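PDB 6D1P: glycosyl hydrolases family 2, sugar binding domain protein from Bacteroides uniformis str. 3978 T3 ii, which probably hydrolyses O-glycosidic bonds as a family 2 glycoside hydrolase, acting as a beta-glucuronidase of a human gut bacterium. Local coordinates for residues S44-V48 and M49-T53. Numbering follows the deposited sequence.
Sequences SIWEV and MRPIT. With NA (sodium ion), chain L.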
loop_
_atom_site.group_PDB
_atom_site.type_symbol
_atom_site.label_atom_id
_atom_site.label_comp_id
_atom_site.label_asym_id
_atom_site.label_seq_id
_atom_site.Cartn_x
_atom_site.Cartn_y
_atom_site.Cartn_z
ATOM N N SER A 44 -8.534 4.770 15.827
ATOM C CA SER A 44 -9.780 5.312 16.363
ATOM C C SER A 44 -9.822 6.770 15.949
ATOM O O SER A 44 -8.803 7.331 15.535
ATOM C CB SER A 44 -9.866 5.203 17.885
ATOM O OG SER A 44 -8.864 6.001 18.488
ATOM N N ILE A 45 -11.006 7.384 16.061
ATOM C CA ILE A 45 -11.088 8.809 15.746
ATOM C C ILE A 45 -10.271 9.610 16.753
ATOM O O ILE A 45 -9.718 10.670 16.419
ATOM C CB ILE A 45 -12.558 9.276 15.678
ATOM C CG1 ILE A 45 -12.640 10.746 15.278
ATOM C CG2 ILE A 45 -13.270 9.080 17.009
ATOM C CD1 ILE A 45 -11.907 11.088 14.005
ATOM N N TRP A 46 -10.143 9.101 17.988
ATOM C CA TRP A 46 -9.278 9.763 18.958
ATOM C C TRP A 46 -7.842 9.806 18.460
ATOM O O TRP A 46 -7.179 10.850 18.539
ATOM C CB TRP A 46 -9.353 9.070 20.317
ATOM C CG TRP A 46 -8.300 9.562 21.275
ATOM C CD1 TRP A 46 -7.312 8.822 21.861
ATOM C CD2 TRP A 46 -8.104 10.914 21.721
ATOM N NE1 TRP A 46 -6.515 9.627 22.650
ATOM C CE2 TRP A 46 -6.984 10.912 22.586
ATOM C CE3 TRP A 46 -8.770 12.122 21.480
ATOM C CZ2 TRP A 46 -6.519 12.069 23.211
ATOM C CZ3 TRP A 46 -8.306 13.269 22.097
ATOM C CH2 TRP A 46 -7.183 13.237 22.955
ATOM N N GLU A 47 -7.351 8.683 17.925
ATOM C CA GLU A 47 -5.990 8.645 17.410
ATOM C C GLU A 47 -5.785 9.652 16.280
ATOM O O GLU A 47 -4.667 10.150 16.083
ATOM C CB GLU A 47 -5.648 7.230 16.941
ATOM C CG GLU A 47 -4.150 6.957 16.953
ATOM C CD GLU A 47 -3.774 5.648 16.285
ATOM O OE1 GLU A 47 -4.224 5.408 15.133
ATOM O OE2 GLU A 47 -3.018 4.861 16.913
ATOM N N VAL A 48 -6.844 9.974 15.539
ATOM C CA VAL A 48 -6.734 10.987 14.492
ATOM C C VAL A 48 -6.668 12.373 15.110
ATOM O O VAL A 48 -5.978 13.262 14.599
ATOM C CB VAL A 48 -7.921 10.861 13.517
ATOM C CG1 VAL A 48 -7.972 12.039 12.507
ATOM C CG2 VAL A 48 -7.876 9.521 12.801
ATOM N N MET A 49 -7.379 12.568 16.209
ATOM C CA MET A 49 -7.571 13.879 16.807
ATOM C C MET A 49 -6.570 14.191 17.914
ATOM O O MET A 49 -6.421 15.360 18.277
ATOM C CB MET A 49 -9.000 13.973 17.364
ATOM C CG MET A 49 -10.083 14.017 16.278
ATOM S SD MET A 49 -9.889 15.545 15.375
ATOM C CE MET A 49 -11.066 15.379 14.031
ATOM N N ARG A 50 -5.872 13.187 18.443
ATOM C CA ARG A 50 -5.081 13.381 19.650
ATOM C C ARG A 50 -3.912 14.337 19.397
ATOM O O ARG A 50 -3.463 14.499 18.262
ATOM C CB ARG A 50 -4.576 12.036 20.165
ATOM C CG ARG A 50 -3.400 11.450 19.408
ATOM C CD ARG A 50 -2.956 10.173 20.101
ATOM N NE ARG A 50 -2.189 9.292 19.229
ATOM C CZ ARG A 50 -1.838 8.065 19.576
ATOM N NH1 ARG A 50 -2.181 7.604 20.769
ATOM N NH2 ARG A 50 -1.155 7.300 18.741
ATOM N N PRO A 51 -3.410 14.989 20.448
ATOM C CA PRO A 51 -2.346 15.984 20.278
ATOM C C PRO A 51 -0.952 15.372 20.314
ATOM O O PRO A 51 -0.739 14.256 20.789
ATOM C CB PRO A 51 -2.557 16.907 21.481
ATOM C CG PRO A 51 -3.068 15.982 22.541
ATOM C CD PRO A 51 -3.859 14.905 21.850
ATOM N N ILE A 52 0.004 16.135 19.794
ATOM C CA ILE A 52 1.408 15.731 19.773
ATOM C C ILE A 52 2.048 16.168 21.087
ATOM O O ILE A 52 2.070 17.362 21.400
ATOM C CB ILE A 52 2.140 16.354 18.575
ATOM C CG1 ILE A 52 1.338 16.148 17.286
ATOM C CG2 ILE A 52 3.544 15.788 18.460
ATOM C CD1 ILE A 52 1.300 14.724 16.783
ATOM N N THR A 53 2.569 15.212 21.861
ATOM C CA THR A 53 3.133 15.577 23.158
ATOM C C THR A 53 4.579 16.019 23.046
ATOM O O THR A 53 5.049 16.779 23.897
ATOM C CB THR A 53 3.031 14.425 24.170
ATOM O OG1 THR A 53 4.009 13.411 23.890
ATOM C CG2 THR A 53 1.644 13.820 24.160
HETATM NA NA NA L . -8.835 5.160 21.036
HETATM O O HOH W 1 -1.329 4.382 19.093
HETATM O O HOH W 2 -1.342 10.410 16.677
HETATM O O HOH W 3 -11.094 5.693 21.808
#
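Trp46 lies with one face over the start of the Arg50 side chain: Arg50 CB stands 3.8 Å from the centroid of the Trp46 six-membered ring, 20° off its normal, a CH-pi contact. Further out on the same ring, Trp46 CH2 meets Pro51 CD at 3.9 Å. Putting an alanine here removes the ring and its N-H, which would probably bare Arg50 CB, take away the surface Pro51 CD rests against and cost Gly433 O of the second subunit its weak bond from Trp46 NE1.

The charged pair runs side by side. Glu47 CG sits over one face of the Arg50 guanidinium; Glu47 OE2 lies well out of that plane, 3.6 Å from Arg50 NH2, so the salt bridge is one of charges with no N-H aimed at the oxygen, and a water bridges the two atoms. A second water accepts from Arg50 NE at the guanidinium edge. Other polar partners are Gly43 N and Arg172 of the second subunit for Glu47 OE1, and Gly433 O and Asp434 OD1 of the second subunit for Arg50 NH1.

These contacts tie the short helix 45-49 to the chain just beyond its end, against strands 89-96 and 162-169 of the six-stranded antiparallel sheet of the sugar-binding domain, at the dimer interface. Ser44 is the N-cap, Ser44 OG accepting from Glu47 N at 3.1 Å, and the same oxygen binds a sodium ion shared with Asp434 O of the second subunit.

In the backbone, Met49 N donates to Ile45 O at 3.0 Å, while Arg50 N reaches Trp46 O only weakly where the chain leaves the helix. On the sheet-facing side, chi1 of -69° sets Met49 CG beside its backbone N and 4.1 Å from Ile45 CD1; both side chains rest on Ala165 of strand 162-169.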